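Benzoylformate Decarboxylase (Polynucleobacter necessarius, PDB 4K9Q) probably decarboxylates benzoylformate, and binds thiamine diphosphate and magnesium as a member of the thiamine diphosphate enzyme family. Local coordinates at residues L412-V416 with S417-R421. Residues are numbered along the deposited sequence; the frame is centred on the assembly and turned at random.
Sequences LGEEV and SGRNR
Glu414 and Arg421 make the tight half of this helix C-terminus. Arg421 grips the carboxylate side-on: Arg421 NE lies 2.9 Å from Glu414 OE1 and Arg421 NH2 2.9 Å from Glu414 OE2, both reaching the acid from above its plane. The two flat groups are turned 58° apart. Glu414 OE1 also accepts the backbone N of Arg421 at 3.0 Å, on its anti lone pair. A bend at chi2 (-57°) turns the Glu414 carboxylate back toward the loop that follows the helix. The carbonyl O of Glu414 works too, accepting Gly418 N and Asn420 N from opposite faces. With an alanine at Glu414, the Arg421 guanidinium would probably lose its carboxylate mate and the Arg421 backbone N its acceptor. Arg419, paired with Glu366, lays NH1 over the centre of the Arg421 guanidinium, 3.3 Å above its plane.

The exposed side is looser. Gly418, with positive phi, takes the chain out of the helix, Ser417 OG receives Arg419 N in an ST turn, and one water bridges Glu415 O to Asn420 ND2. Near the end of helix 403-417, Val416 rests against Leu61 of helix 47-61, while Glu414 and Arg421 both pack on Val368 of strand 368-372. Away from the cofactor site of the C-terminal thiamine diphosphate-binding domain, the loop runs on into strand 423-428, the parallel neighbour of 368-372.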
loop_
_atom_site.group_PDB
_atom_site.type_symbol
_atom_site.label_atom_id
_atom_site.label_comp_id
_atom_site.label_asym_id
_atom_site.label_seq_id
_atom_site.Cartn_x
_atom_site.Cartn_y
_atom_site.Cartn_z
ATOM N N LEU A 412 -4.522 23.792 -26.608
ATOM C CA LEU A 412 -3.200 23.443 -27.122
ATOM C C LEU A 412 -3.331 22.353 -28.186
ATOM O O LEU A 412 -2.632 22.375 -29.198
ATOM C CB LEU A 412 -2.274 22.981 -25.986
ATOM C CG LEU A 412 -1.805 24.066 -25.003
ATOM C CD1 LEU A 412 -1.011 23.434 -23.876
ATOM C CD2 LEU A 412 -0.965 25.145 -25.709
ATOM N N GLY A 413 -4.250 21.420 -27.958
ATOM C CA GLY A 413 -4.533 20.355 -28.910
ATOM C C GLY A 413 -5.069 20.871 -30.238
ATOM O O GLY A 413 -4.724 20.343 -31.298
ATOM N N GLU A 414 -5.936 21.874 -30.181
ATOM C CA GLU A 414 -6.466 22.502 -31.396
ATOM C C GLU A 414 -5.346 23.119 -32.219
ATOM O O GLU A 414 -5.413 23.149 -33.441
ATOM C CB GLU A 414 -7.510 23.564 -31.048
ATOM C CG GLU A 414 -8.811 22.973 -30.520
ATOM C CD GLU A 414 -9.424 22.000 -31.518
ATOM O OE1 GLU A 414 -9.851 22.456 -32.601
ATOM O OE2 GLU A 414 -9.459 20.779 -31.235
ATOM N N GLU A 415 -4.320 23.636 -31.552
ATOM C CA GLU A 415 -3.210 24.230 -32.287
ATOM C C GLU A 415 -2.286 23.157 -32.855
ATOM O O GLU A 415 -1.773 23.296 -33.967
ATOM C CB GLU A 415 -2.455 25.250 -31.435
ATOM C CG GLU A 415 -3.359 26.407 -31.009
ATOM C CD GLU A 415 -2.624 27.540 -30.324
ATOM O OE1 GLU A 415 -1.612 28.019 -30.878
ATOM O OE2 GLU A 415 -3.067 27.958 -29.232
ATOM N N VAL A 416 -2.081 22.079 -32.106
ATOM C CA VAL A 416 -1.278 20.971 -32.623
ATOM C C VAL A 416 -1.916 20.335 -33.857
ATOM O O VAL A 416 -1.250 20.108 -34.866
ATOM C CB VAL A 416 -1.025 19.888 -31.558
ATOM C CG1 VAL A 416 -0.395 18.663 -32.202
ATOM C CG2 VAL A 416 -0.130 20.439 -30.450
ATOM N N SER A 417 -3.210 20.055 -33.784
ATOM C CA SER A 417 -3.901 19.436 -34.908
ATOM C C SER A 417 -4.010 20.424 -36.057
ATOM O O SER A 417 -4.008 20.043 -37.228
ATOM C CB SER A 417 -5.297 18.974 -34.499
ATOM O OG SER A 417 -6.168 20.077 -34.390
ATOM N N GLY A 418 -4.101 21.700 -35.705
ATOM C CA GLY A 418 -4.238 22.752 -36.687
ATOM C C GLY A 418 -5.678 23.147 -36.940
ATOM O O GLY A 418 -5.938 24.064 -37.711
ATOM N N ARG A 419 -6.616 22.467 -36.286
ATOM C CA ARG A 419 -8.032 22.741 -36.486
ATOM C C ARG A 419 -8.441 24.098 -35.911
ATOM O O ARG A 419 -9.291 24.806 -36.470
ATOM C CB ARG A 419 -8.869 21.624 -35.876
ATOM C CG ARG A 419 -10.300 21.629 -36.321
ATOM C CD ARG A 419 -10.965 20.337 -35.901
ATOM N NE ARG A 419 -12.399 20.387 -36.135
ATOM C CZ ARG A 419 -13.245 19.458 -35.709
ATOM N NH1 ARG A 419 -12.785 18.416 -35.039
ATOM N NH2 ARG A 419 -14.545 19.573 -35.954
ATOM N N ASN A 420 -7.826 24.456 -34.787
ATOM C CA ASN A 420 -7.961 25.787 -34.199
ATOM C C ASN A 420 -9.367 26.256 -33.828
ATOM O O ASN A 420 -9.683 27.442 -33.933
ATOM C CB ASN A 420 -7.237 26.831 -35.057
ATOM C CG ASN A 420 -5.736 26.725 -34.913
ATOM O OD1 ASN A 420 -5.194 26.974 -33.836
ATOM N ND2 ASN A 420 -5.053 26.336 -35.987
ATOM N N ARG A 421 -10.200 25.338 -33.354
ATOM C CA ARG A 421 -11.499 25.722 -32.827
ATOM C C ARG A 421 -11.321 26.458 -31.499
ATOM O O ARG A 421 -10.450 26.101 -30.708
ATOM C CB ARG A 421 -12.359 24.480 -32.592
ATOM C CG ARG A 421 -12.725 23.728 -33.856
ATOM C CD ARG A 421 -13.440 22.428 -33.510
ATOM N NE ARG A 421 -12.538 21.485 -32.856
ATOM C CZ ARG A 421 -12.931 20.356 -32.280
ATOM N NH1 ARG A 421 -14.216 20.039 -32.271
ATOM N NH2 ARG A 421 -12.045 19.545 -31.711
HETATM O O HOH W 1 -8.328 19.087 -33.085
HETATM O O HOH W 2 -2.049 25.671 -35.677
#